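PDB 1XMX: hypothetical protein VC1899, which is of unknown function but carries a Card1-like endonuclease domain of the PD-(D/E)XK clan and probably binds nucleic acid. Local coordinates for residues A[257-262]-A[294-299]; A[271-276]-A[300-305]; A[306-311]-A[339-344]; A[321-326]-A[356-361]. One frame throughout, in Å; residues are numbered along the deposited sequence.

Contact 1 (A[257-262]-A[294-299])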
loop_
_atom_site.group_PDB
_atom_site.type_symbol
_atom_site.label_atom_id
_atom_site.label_comp_id
_atom_site.label_asym_id
_atom_site.label_seq_id
_atom_site.Cartn_x
_atom_site.Cartn_y
_atom_site.Cartn_z
ATOM N N LEU A 257 12.041 0.613 11.994
ATOM C CA LEU A 257 12.864 -0.528 11.577
ATOM C C LEU A 257 12.279 -1.204 10.308
ATOM O O LEU A 257 12.999 -1.499 9.340
ATOM C CB LEU A 257 12.962 -1.559 12.716
ATOM C CG LEU A 257 13.619 -2.892 12.307
ATOM C CD1 LEU A 257 15.117 -2.775 12.027
ATOM C CD2 LEU A 257 13.309 -3.929 13.379
ATOM N N VAL A 258 10.968 -1.445 10.310
ATOM C CA VAL A 258 10.363 -2.062 9.154
ATOM C C VAL A 258 10.483 -1.137 7.932
ATOM O O VAL A 258 10.817 -1.583 6.842
ATOM C CB VAL A 258 8.891 -2.411 9.354
ATOM C CG1 VAL A 258 8.279 -2.870 7.973
ATOM C CG2 VAL A 258 8.743 -3.483 10.482
ATOM N N HIS A 259 10.219 0.142 8.102
ATOM C CA HIS A 259 10.388 1.054 6.998
ATOM C C HIS A 259 11.837 1.070 6.478
ATOM O O HIS A 259 12.084 1.048 5.275
ATOM C CB HIS A 259 9.928 2.431 7.411
ATOM C CG HIS A 259 10.100 3.471 6.355
ATOM N ND1 HIS A 259 9.333 3.503 5.200
ATOM C CD2 HIS A 259 10.946 4.528 6.285
ATOM C CE1 HIS A 259 9.685 4.551 4.477
ATOM N NE2 HIS A 259 10.659 5.187 5.113
ATOM N N SER A 260 12.779 1.132 7.401
ATOM C CA SER A 260 14.190 1.145 7.062
ATOM C C SER A 260 14.635 -0.143 6.346
ATOM O O SER A 260 15.510 -0.097 5.508
ATOM C CB SER A 260 14.998 1.343 8.333
ATOM O OG SER A 260 14.923 2.704 8.745
ATOM N N THR A 261 14.090 -1.281 6.755
ATOM C CA THR A 261 14.344 -2.575 6.123
ATOM C C THR A 261 13.748 -2.698 4.699
ATOM O O THR A 261 14.394 -3.224 3.795
ATOM C CB THR A 261 13.790 -3.689 7.036
ATOM O OG1 THR A 261 14.434 -3.542 8.299
ATOM C CG2 THR A 261 14.032 -5.083 6.485
ATOM N N VAL A 262 12.532 -2.196 4.510
ATOM C CA VAL A 262 11.928 -2.146 3.220
ATOM C C VAL A 262 12.798 -1.337 2.281
ATOM O O VAL A 262 12.988 -1.719 1.109
ATOM C CB VAL A 262 10.487 -1.543 3.257
ATOM C CG1 VAL A 262 9.975 -1.316 1.787
ATOM C CG2 VAL A 262 9.518 -2.461 4.000
ATOM N N LEU A 294 -1.507 4.139 8.028
ATOM C CA LEU A 294 -0.773 2.975 7.519
ATOM C C LEU A 294 0.665 3.028 8.053
ATOM O O LEU A 294 1.427 3.942 7.724
ATOM C CB LEU A 294 -0.806 2.915 5.968
ATOM C CG LEU A 294 -2.107 3.148 5.251
ATOM C CD1 LEU A 294 -1.958 3.074 3.756
ATOM C CD2 LEU A 294 -3.153 2.150 5.650
ATOM N N ASP A 295 1.014 2.092 8.940
ATOM C CA ASP A 295 2.315 2.133 9.596
ATOM C C ASP A 295 3.454 2.153 8.559
ATOM O O ASP A 295 4.268 3.076 8.544
ATOM C CB ASP A 295 2.450 1.019 10.652
ATOM C CG ASP A 295 1.440 1.166 11.796
ATOM O OD1 ASP A 295 0.921 2.285 12.017
ATOM O OD2 ASP A 295 1.117 0.162 12.471
ATOM N N VAL A 296 3.495 1.144 7.690
ATOM C CA VAL A 296 4.386 1.162 6.530
ATOM C C VAL A 296 3.529 0.747 5.363
ATOM O O VAL A 296 2.835 -0.280 5.408
ATOM C CB VAL A 296 5.596 0.187 6.663
ATOM C CG1 VAL A 296 6.590 0.314 5.419
ATOM C CG2 VAL A 296 6.316 0.415 7.972
ATOM N N ALA A 297 3.511 1.587 4.350
ATOM C CA ALA A 297 2.787 1.301 3.120
ATOM C C ALA A 297 3.798 1.199 1.985
ATOM O O ALA A 297 4.718 2.017 1.908
ATOM C CB ALA A 297 1.805 2.417 2.815
ATOM N N THR A 298 3.615 0.204 1.107
ATOM C CA THR A 298 4.377 0.095 -0.150
ATOM C C THR A 298 3.464 -0.187 -1.346
ATOM O O THR A 298 2.302 -0.586 -1.190
ATOM C CB THR A 298 5.434 -1.021 -0.117
ATOM O OG1 THR A 298 4.785 -2.273 0.100
ATOM C CG2 THR A 298 6.400 -0.824 1.003
ATOM N N VAL A 299 3.975 0.065 -2.545
ATOM C CA VAL A 299 3.395 -0.550 -3.742
ATOM C C VAL A 299 4.511 -1.448 -4.304
ATOM O O VAL A 299 5.679 -1.006 -4.445
ATOM C CB VAL A 299 2.909 0.509 -4.810
ATOM C CG1 VAL A 299 2.274 -0.196 -6.038
ATOM C CG2 VAL A 299 1.893 1.466 -4.210
#
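V296 meets three residues of helix 243-266, V258, H259 and V262, with its two methyl branches serving different turns. The apolar touches dominate. V296 CG2 lies 3.8 Å from V258 CG1, the two valines meeting at a slant rather than end-on. The same methyl is 3.9 Å from H259 N, so it rests on the helix backbone as well as on a side chain. V296 CG1, set anti to the backbone N (chi1 -176°), reaches the next turn, where V262 CG2 is 4.3 Å away, and also comes up near the plane of the H259 imidazole at its edge. Farther along the strand, V262 and T298 point their ends at one another, with V262 CG1 3.7 Å from T298 CG2. A chi1 of 61° gives T298 this division of labour: its methyl faces the helix while OG1 makes a weak hydrogen bond to H305 O.

No hydrogen bond crosses; the polar groups find partners within the helix or on strand 303-310. In the helix, L257 O is gripped from opposite faces of its plane by T261 N and by T261 OG1, the latter at 2.7 Å. H259 ND1 is the exception, buried here without a partner in the model. At the corner the chain turns at D295 and V296, D295 OD2 accepts a hydrogen bond from C309 N of strand 303-310.

A long helix laid on the mixed sheet by valine branches is consistent with the alpha-beta core of PD-(D/E)XK nucleases, in which D295 fits the position of the signature aspartate.

Contact 2 (A[271-276]-A[300-305]); sequences TIQDRS and VNNKLH
Q273 and N302 exchange two hydrogen bonds, tying strand 272-276 to the type I' turn V300-K303 that joins strands 288-300 and 303-310. From CB, which points toward the turn, the Q273 chain sets CG between its own N and carbonyl carbon (chi1 72°) and then runs on extended, bringing CD to the side of N302. There Q273 OE1 takes N302 N at 2.9 Å in a nearly straight bond (165°), the donor slightly tilted from the carbonyl plane. The other branch, Q273 NE2, gives to N302 OD1 at 3.0 Å; the acceptor lies in the glutamine amide plane, whereas the donor stands above the asparagine one, the two amides being 79° apart. Q273 NE2 also serves I142 O, and N302 ND2 is held by D123 OD2 and Q139 O, which fixes both amides in rotation. N301 N passes OE1 at a poor angle and bonds instead to T271 O at 3.0 Å.

Beside this polar clasp, I272 and V300 form an antiparallel non-hydrogen-bonded pair, with I272 CG1 4.2 Å from V300 CG2. A classic beta bulge sets Q273 and D274 together opposite V299 of strand 288-300. The I272-V300 side of the sheet packs under F379 of helix 371-380, with I265 of helix 243-266 also against I272, while strand 288-300 runs between strands 272-276 and 303-310.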
loop_
_atom_site.group_PDB
_atom_site.type_symbol
_atom_site.label_atom_id
_atom_site.label_comp_id
_atom_site.label_asym_id
_atom_site.label_seq_id
_atom_site.Cartn_x
_atom_site.Cartn_y
_atom_site.Cartn_z
ATOM N N THR A 271 10.899 -4.034 -8.048
ATOM C CA THR A 271 9.416 -4.137 -8.010
ATOM C C THR A 271 8.822 -3.337 -6.839
ATOM O O THR A 271 7.666 -3.081 -6.825
ATOM C CB THR A 271 8.912 -5.615 -7.931
ATOM O OG1 THR A 271 9.556 -6.290 -6.828
ATOM C CG2 THR A 271 9.215 -6.384 -9.225
ATOM N N ILE A 272 9.622 -2.953 -5.841
ATOM C CA ILE A 272 9.087 -2.140 -4.747
ATOM C C ILE A 272 9.236 -0.726 -5.244
ATOM O O ILE A 272 10.325 -0.178 -5.267
ATOM C CB ILE A 272 9.889 -2.334 -3.436
ATOM C CG1 ILE A 272 9.928 -3.821 -3.049
ATOM C CG2 ILE A 272 9.300 -1.469 -2.307
ATOM C CD1 ILE A 272 10.826 -4.136 -1.912
ATOM N N GLN A 273 8.145 -0.122 -5.645
ATOM C CA GLN A 273 8.227 1.035 -6.486
ATOM C C GLN A 273 7.914 2.283 -5.642
ATOM O O GLN A 273 8.159 3.391 -6.073
ATOM C CB GLN A 273 7.258 0.805 -7.646
ATOM C CG GLN A 273 5.784 0.905 -7.222
ATOM C CD GLN A 273 4.907 0.083 -8.094
ATOM O OE1 GLN A 273 4.999 -1.136 -8.080
ATOM N NE2 GLN A 273 4.082 0.730 -8.884
ATOM N N ASP A 274 7.397 2.087 -4.429
ATOM C CA ASP A 274 7.053 3.185 -3.518
ATOM C C ASP A 274 6.977 2.712 -2.041
ATOM O O ASP A 274 6.644 1.582 -1.779
ATOM C CB ASP A 274 5.751 3.906 -3.922
ATOM C CG ASP A 274 5.658 5.316 -3.297
ATOM O OD1 ASP A 274 6.703 5.840 -2.857
ATOM O OD2 ASP A 274 4.586 5.923 -3.235
ATOM N N ARG A 275 7.259 3.584 -1.082
ATOM C CA ARG A 275 7.199 3.187 0.328
ATOM C C ARG A 275 7.022 4.405 1.148
ATOM O O ARG A 275 7.527 5.465 0.775
ATOM C CB ARG A 275 8.472 2.489 0.810
ATOM C CG ARG A 275 9.688 3.290 0.494
ATOM C CD ARG A 275 11.018 2.702 1.081
ATOM N NE ARG A 275 12.069 3.488 0.448
ATOM C CZ ARG A 275 12.542 4.627 0.940
ATOM N NH1 ARG A 275 12.153 5.039 2.136
ATOM N NH2 ARG A 275 13.450 5.319 0.265
ATOM N N SER A 276 6.373 4.244 2.304
ATOM C CA SER A 276 6.118 5.370 3.175
ATOM C C SER A 276 5.946 4.929 4.610
ATOM O O SER A 276 5.586 3.795 4.849
ATOM C CB SER A 276 4.865 6.090 2.709
ATOM O OG SER A 276 5.055 7.476 2.910
ATOM N N VAL A 300 4.138 -2.675 -4.686
ATOM C CA VAL A 300 5.066 -3.637 -5.216
ATOM C C VAL A 300 4.387 -4.341 -6.364
ATOM O O VAL A 300 3.315 -4.867 -6.182
ATOM C CB VAL A 300 5.397 -4.729 -4.171
ATOM C CG1 VAL A 300 6.476 -5.654 -4.690
ATOM C CG2 VAL A 300 5.755 -4.048 -2.777
ATOM N N ASN A 301 5.041 -4.372 -7.537
ATOM C CA ASN A 301 4.465 -4.931 -8.726
ATOM C C ASN A 301 3.058 -4.382 -8.943
ATOM O O ASN A 301 2.123 -5.149 -9.254
ATOM C CB ASN A 301 4.498 -6.461 -8.751
ATOM C CG ASN A 301 4.232 -7.005 -10.178
ATOM O OD1 ASN A 301 4.581 -6.369 -11.140
ATOM N ND2 ASN A 301 3.633 -8.166 -10.286
ATOM N N ASN A 302 2.929 -3.064 -8.767
ATOM C CA ASN A 302 1.676 -2.362 -8.960
ATOM C C ASN A 302 0.526 -2.809 -8.026
ATOM O O ASN A 302 -0.622 -2.470 -8.301
ATOM C CB ASN A 302 1.219 -2.421 -10.427
ATOM C CG ASN A 302 2.124 -1.642 -11.348
ATOM O OD1 ASN A 302 2.479 -0.483 -11.075
ATOM N ND2 ASN A 302 2.535 -2.279 -12.451
ATOM N N LYS A 303 0.841 -3.580 -6.958
ATOM C CA LYS A 303 -0.125 -3.978 -5.914
ATOM C C LYS A 303 0.180 -3.262 -4.555
ATOM O O LYS A 303 1.339 -3.274 -4.069
ATOM C CB LYS A 303 -0.035 -5.466 -5.695
ATOM C CG LYS A 303 -0.128 -6.267 -6.918
ATOM C CD LYS A 303 0.107 -7.748 -6.661
ATOM C CE LYS A 303 0.221 -8.425 -8.004
ATOM N NZ LYS A 303 0.399 -9.842 -7.833
ATOM N N LEU A 304 -0.851 -2.674 -3.933
ATOM C CA LEU A 304 -0.669 -1.969 -2.619
ATOM C C LEU A 304 -0.376 -2.997 -1.552
ATOM O O LEU A 304 -1.103 -3.987 -1.442
ATOM C CB LEU A 304 -1.924 -1.189 -2.232
ATOM C CG LEU A 304 -1.816 -0.345 -0.954
ATOM C CD1 LEU A 304 -0.891 0.909 -1.162
ATOM C CD2 LEU A 304 -3.189 0.035 -0.449
ATOM N N HIS A 305 0.727 -2.803 -0.824
ATOM C CA HIS A 305 1.107 -3.670 0.313
ATOM C C HIS A 305 1.141 -2.821 1.583
ATOM O O HIS A 305 1.911 -1.847 1.669
ATOM C CB HIS A 305 2.503 -4.229 0.140
ATOM C CG HIS A 305 2.570 -5.391 -0.795
ATOM N ND1 HIS A 305 2.175 -5.303 -2.118
ATOM C CD2 HIS A 305 2.933 -6.674 -0.592
ATOM C CE1 HIS A 305 2.325 -6.484 -2.693
ATOM N NE2 HIS A 305 2.797 -7.333 -1.793
#

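Contact 3 (A[306-311]-A[339-344])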
loop_
_atom_site.group_PDB
_atom_site.type_symbol
_atom_site.label_atom_id
_atom_site.label_comp_id
_atom_site.label_asym_id
_atom_site.label_seq_id
_atom_site.Cartn_x
_atom_site.Cartn_y
_atom_site.Cartn_z
ATOM N N ILE A 306 0.296 -3.189 2.542
ATOM C CA ILE A 306 0.243 -2.504 3.841
ATOM C C ILE A 306 0.777 -3.368 4.994
ATOM O O ILE A 306 0.393 -4.542 5.191
ATOM C CB ILE A 306 -1.212 -2.125 4.229
ATOM C CG1 ILE A 306 -1.859 -1.263 3.167
ATOM C CG2 ILE A 306 -1.243 -1.299 5.597
ATOM C CD1 ILE A 306 -3.399 -1.277 3.384
ATOM N N ILE A 307 1.584 -2.739 5.828
ATOM C CA ILE A 307 2.130 -3.429 6.980
ATOM C C ILE A 307 1.696 -2.671 8.238
ATOM O O ILE A 307 1.975 -1.449 8.370
ATOM C CB ILE A 307 3.663 -3.489 6.897
ATOM C CG1 ILE A 307 4.087 -4.147 5.590
ATOM C CG2 ILE A 307 4.241 -4.276 8.135
ATOM C CD1 ILE A 307 5.583 -4.004 5.285
ATOM N N GLU A 308 0.984 -3.383 9.116
ATOM C CA GLU A 308 0.671 -2.868 10.431
ATOM C C GLU A 308 1.744 -3.415 11.363
ATOM O O GLU A 308 2.025 -4.627 11.338
ATOM C CB GLU A 308 -0.661 -3.413 10.939
ATOM C CG GLU A 308 -1.130 -2.688 12.213
ATOM C CD GLU A 308 -2.574 -2.967 12.558
ATOM O OE1 GLU A 308 -3.292 -3.515 11.695
ATOM O OE2 GLU A 308 -3.000 -2.652 13.703
ATOM N N CYS A 309 2.348 -2.526 12.149
ATOM C CA CYS A 309 3.245 -2.919 13.257
ATOM C C CYS A 309 2.544 -2.815 14.634
ATOM O O CYS A 309 1.941 -1.797 14.939
ATOM C CB CYS A 309 4.535 -2.107 13.216
ATOM S SG CYS A 309 5.305 -2.262 11.591
ATOM N N LYS A 310 2.540 -3.906 15.390
ATOM C CA LYS A 310 2.144 -3.883 16.791
ATOM C C LYS A 310 3.342 -4.192 17.703
ATOM O O LYS A 310 4.140 -5.108 17.442
ATOM C CB LYS A 310 0.991 -4.843 17.081
ATOM C CG LYS A 310 -0.361 -4.359 16.519
ATOM C CD LYS A 310 -1.479 -5.339 16.861
ATOM C CE LYS A 310 -1.939 -5.249 18.305
ATOM N NZ LYS A 310 -1.908 -3.796 18.736
ATOM N N THR A 311 3.481 -3.364 18.741
ATOM C CA THR A 311 4.409 -3.623 19.854
ATOM C C THR A 311 3.695 -4.133 21.146
ATOM O O THR A 311 4.355 -4.611 22.053
ATOM C CB THR A 311 5.208 -2.369 20.201
ATOM O OG1 THR A 311 4.273 -1.323 20.460
ATOM C CG2 THR A 311 6.143 -1.933 19.056
ATOM N N ALA A 339 -1.696 -7.423 2.735
ATOM C CA ALA A 339 -1.389 -6.850 4.037
ATOM C C ALA A 339 -0.710 -7.837 4.991
ATOM O O ALA A 339 -0.966 -9.039 5.008
ATOM C CB ALA A 339 -2.671 -6.197 4.695
ATOM N N MET A 340 0.135 -7.262 5.826
ATOM C CA MET A 340 0.918 -8.008 6.776
ATOM C C MET A 340 0.769 -7.388 8.194
ATOM O O MET A 340 0.676 -6.167 8.343
ATOM C CB MET A 340 2.360 -7.855 6.340
ATOM C CG MET A 340 3.315 -8.285 7.412
ATOM S SD MET A 340 5.023 -8.342 6.909
ATOM C CE MET A 340 5.056 -9.904 5.934
ATOM N N LEU A 341 0.775 -8.219 9.225
ATOM C CA LEU A 341 0.924 -7.675 10.600
ATOM C C LEU A 341 2.284 -8.081 11.140
ATOM O O LEU A 341 2.610 -9.263 11.173
ATOM C CB LEU A 341 -0.213 -8.158 11.508
ATOM C CG LEU A 341 -0.128 -7.915 13.007
ATOM C CD1 LEU A 341 -0.089 -6.419 13.304
ATOM C CD2 LEU A 341 -1.351 -8.589 13.697
ATOM N N VAL A 342 3.100 -7.090 11.521
ATOM C CA VAL A 342 4.359 -7.393 12.211
ATOM C C VAL A 342 4.119 -7.177 13.722
ATOM O O VAL A 342 3.702 -6.095 14.125
ATOM C CB VAL A 342 5.530 -6.525 11.683
ATOM C CG1 VAL A 342 6.812 -6.787 12.520
ATOM C CG2 VAL A 342 5.743 -6.794 10.122
ATOM N N SER A 343 4.358 -8.210 14.527
ATOM C CA SER A 343 4.029 -8.179 15.941
ATOM C C SER A 343 5.284 -8.487 16.758
ATOM O O SER A 343 5.951 -9.481 16.513
ATOM C CB SER A 343 2.947 -9.214 16.270
ATOM O OG SER A 343 2.560 -9.091 17.640
ATOM N N PHE A 344 5.601 -7.594 17.695
ATOM C CA PHE A 344 6.700 -7.749 18.606
ATOM C C PHE A 344 6.390 -8.804 19.667
ATOM O O PHE A 344 7.310 -9.512 20.137
ATOM C CB PHE A 344 6.992 -6.385 19.236
ATOM C CG PHE A 344 8.077 -6.400 20.300
ATOM C CD1 PHE A 344 9.416 -6.597 19.953
ATOM C CD2 PHE A 344 7.764 -6.175 21.616
ATOM C CE1 PHE A 344 10.423 -6.600 20.930
ATOM C CE2 PHE A 344 8.757 -6.177 22.582
ATOM C CZ PHE A 344 10.086 -6.393 22.241
#
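I307 and V342 touch by their CG2 methyls at 3.5 Å, the shortest distance between side chains of two parallel strands that helix 321-333 connects in a beta-alpha-beta crossover. The strand axes diverge by only 19°, and five backbone hydrogen bonds run from M340 N to I306 O at one end to F344 N to K310 O at the other. All are nearly straight, as V342 N to E308 O illustrates, at 2.7 Å with an N-H...O angle of 162°.

Packing is dense on the face bearing I307, M340 and V342. I307 CG1 and M340 CB lie alongside each other 4.2 Å apart. M340 starts anti to its N (chi1 166°), then bends at the thioether, and its end leads away from the partner strand to L375 and W378 of helix 371-380. V258 of helix 243-266 covers I307 and the partly exposed C309.

On the other face, A339 and L341 are buried under L325 and L322 of helix 321-333, and it is the end at E308 and K310 that is more open. Here L341 CD1 is the main filler: it sits 3.9 Å from E308 CB, the two side chains pointing the same way, and 3.8 Å from K310 CG, which it meets at a slant. Only the aliphatic parts of E308 and K310 join this packing; both residues are partly exposed, and the lysine chain bends away beyond CD. E308-C309-K310 fits the E-x-K element of the PD-(D/E)XK signature. At the strand ends, T311 O comes up to the edge of the F344 ring, near its plane, 3.8 Å from CD2.

Contact 4 (A[321-326]-A[356-361])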
loop_
_atom_site.group_PDB
_atom_site.type_symbol
_atom_site.label_atom_id
_atom_site.label_comp_id
_atom_site.label_asym_id
_atom_site.label_seq_id
_atom_site.Cartn_x
_atom_site.Cartn_y
_atom_site.Cartn_z
ATOM N N THR A 321 -8.064 -6.128 15.380
ATOM C CA THR A 321 -6.819 -5.818 14.619
ATOM C C THR A 321 -6.787 -6.410 13.172
ATOM O O THR A 321 -6.498 -5.712 12.210
ATOM C CB THR A 321 -5.531 -6.253 15.410
ATOM O OG1 THR A 321 -5.346 -5.370 16.545
ATOM C CG2 THR A 321 -4.327 -6.174 14.534
ATOM N N LEU A 322 -7.077 -7.697 13.082
ATOM C CA LEU A 322 -6.977 -8.475 11.878
ATOM C C LEU A 322 -8.180 -8.264 10.923
ATOM O O LEU A 322 -7.989 -8.230 9.713
ATOM C CB LEU A 322 -6.842 -9.948 12.240
ATOM C CG LEU A 322 -5.526 -10.293 12.948
ATOM C CD1 LEU A 322 -5.569 -11.772 13.157
ATOM C CD2 LEU A 322 -4.295 -9.961 12.085
ATOM N N TYR A 323 -9.401 -8.182 11.461
ATOM C CA TYR A 323 -10.591 -7.814 10.659
ATOM C C TYR A 323 -10.479 -6.430 10.076
ATOM O O TYR A 323 -10.862 -6.190 8.912
ATOM C CB TYR A 323 -11.840 -7.827 11.512
ATOM C CG TYR A 323 -12.206 -9.156 11.931
ATOM C CD1 TYR A 323 -12.459 -10.143 10.999
ATOM C CD2 TYR A 323 -12.285 -9.464 13.271
ATOM C CE1 TYR A 323 -12.800 -11.428 11.393
ATOM C CE2 TYR A 323 -12.608 -10.720 13.666
ATOM C CZ TYR A 323 -12.871 -11.696 12.729
ATOM O OH TYR A 323 -13.234 -12.956 13.195
ATOM N N LYS A 324 -9.983 -5.511 10.907
ATOM C CA LYS A 324 -9.751 -4.156 10.465
ATOM C C LYS A 324 -8.649 -4.065 9.420
ATOM O O LYS A 324 -8.785 -3.331 8.454
ATOM C CB LYS A 324 -9.411 -3.256 11.636
ATOM C CG LYS A 324 -9.235 -1.834 11.230
ATOM C CD LYS A 324 -8.544 -1.094 12.375
ATOM C CE LYS A 324 -8.788 0.382 12.388
ATOM N NZ LYS A 324 -7.873 1.135 11.463
ATOM N N LEU A 325 -7.533 -4.765 9.635
ATOM C CA LEU A 325 -6.437 -4.748 8.631
ATOM C C LEU A 325 -6.920 -5.252 7.271
ATOM O O LEU A 325 -6.717 -4.583 6.279
ATOM C CB LEU A 325 -5.220 -5.563 9.097
ATOM C CG LEU A 325 -3.944 -5.591 8.225
ATOM C CD1 LEU A 325 -3.435 -4.193 7.861
ATOM C CD2 LEU A 325 -2.827 -6.424 8.919
ATOM N N GLU A 326 -7.561 -6.411 7.236
ATOM C CA GLU A 326 -8.138 -6.946 6.016
ATOM C C GLU A 326 -9.126 -5.984 5.318
ATOM O O GLU A 326 -9.242 -5.930 4.073
ATOM C CB GLU A 326 -8.894 -8.228 6.306
ATOM C CG GLU A 326 -9.212 -8.931 5.025
ATOM C CD GLU A 326 -10.566 -9.583 5.037
ATOM O OE1 GLU A 326 -11.457 -9.062 5.755
ATOM O OE2 GLU A 326 -10.746 -10.628 4.350
ATOM N N GLU A 356 -4.544 -16.472 8.684
ATOM C CA GLU A 356 -4.577 -17.398 7.573
ATOM C C GLU A 356 -5.941 -17.420 6.835
ATOM O O GLU A 356 -6.008 -17.275 5.608
ATOM C CB GLU A 356 -4.185 -18.797 8.034
ATOM C CG GLU A 356 -4.007 -19.768 6.868
ATOM C CD GLU A 356 -3.984 -21.257 7.265
ATOM O OE1 GLU A 356 -3.981 -21.579 8.483
ATOM O OE2 GLU A 356 -3.961 -22.109 6.340
ATOM N N ASP A 357 -7.025 -17.548 7.597
ATOM C CA ASP A 357 -8.405 -17.466 7.096
ATOM C C ASP A 357 -8.644 -16.192 6.256
ATOM O O ASP A 357 -9.243 -16.254 5.184
ATOM C CB ASP A 357 -9.388 -17.466 8.291
ATOM C CG ASP A 357 -10.824 -17.743 7.866
ATOM O OD1 ASP A 357 -10.985 -18.533 6.896
ATOM O OD2 ASP A 357 -11.769 -17.171 8.488
ATOM N N LEU A 358 -8.201 -15.053 6.774
ATOM C CA LEU A 358 -8.284 -13.762 6.090
ATOM C C LEU A 358 -7.198 -13.488 5.001
ATOM O O LEU A 358 -7.240 -12.453 4.360
ATOM C CB LEU A 358 -8.203 -12.634 7.131
ATOM C CG LEU A 358 -9.489 -12.116 7.830
ATOM C CD1 LEU A 358 -10.731 -12.953 7.563
ATOM C CD2 LEU A 358 -9.335 -11.764 9.338
ATOM N N GLY A 359 -6.194 -14.350 4.844
ATOM C CA GLY A 359 -5.128 -14.087 3.857
ATOM C C GLY A 359 -4.161 -12.970 4.265
ATOM O O GLY A 359 -3.634 -12.257 3.404
ATOM N N LEU A 360 -3.907 -12.805 5.576
ATOM C CA LEU A 360 -3.007 -11.730 6.075
ATOM C C LEU A 360 -1.703 -12.419 6.404
ATOM O O LEU A 360 -1.688 -13.520 6.973
ATOM C CB LEU A 360 -3.577 -11.022 7.357
ATOM C CG LEU A 360 -4.849 -10.200 7.092
ATOM C CD1 LEU A 360 -5.607 -9.771 8.421
ATOM C CD2 LEU A 360 -4.494 -8.987 6.308
ATOM N N ALA A 361 -0.590 -11.797 6.045
ATOM C CA ALA A 361 0.702 -12.394 6.377
ATOM C C ALA A 361 1.051 -11.991 7.826
ATOM O O ALA A 361 0.589 -10.953 8.322
ATOM C CB ALA A 361 1.777 -11.862 5.367
#
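L360 slants across L322 and L325, putting one methyl on each. Its CD1 lies 3.9 Å from L322 CD2. The other methyl, CD2, is 3.9 Å from L325 CG. With chi1 at -68°, the L360 branch stands anti to its own carbonyl carbon and is directed into the groove between L322 and L325.

L358 meets the same helix at Y323 and E326, crossing each at about a right angle, and its CD2 also reaches L322, 4.2 Å from CB. L358 CD2 comes obliquely to the Y323 ring, 3.9 Å from CD1. L358 CG is 3.9 Å from E326 CD, so the carboxylate lies against an aliphatic surface. Between the two leucines, G359 ends helix 349-358 in a Schellman motif, its phi of 73° reversing the chain so that L358 and L360 can both turn to helix 321-333. R329, farther along helix 321-333, gives a hydrogen bond to L358 O and forms a long, weak ion pair with E326 OE2. Beneath L360, A339 of strand 338-343 closes the floor, while the exposed Y323 lies beside a formic acid probably taken up from the crystallisation liquor.

How the contacts relate
All four contacts build one alpha-beta domain. Contacts 1 and 2 have centres 10 Å apart and share the sheet, T298 N meeting H305 O at 2.7 Å and S276 N meeting A297 O at 2.8 Å. Contact 3, also 10 Å from contact 1, continues the strand whose first half serves contact 2; V296 O to I307 N, 2.8 Å, joins it to contact 1. Contact 4 covers the opposite face of that sheet from helix 243-266, with A361 O 2.9 Å from L341 N. D295, E308 and K310, which fit the PD-(D/E)XK signature, lie near where contacts 1 and 3 meet (D295 OD2 to E308 CG 3.6 Å), consistent with the nuclease site; contact 4 stands about 18 Å from contact 1, centre to centre.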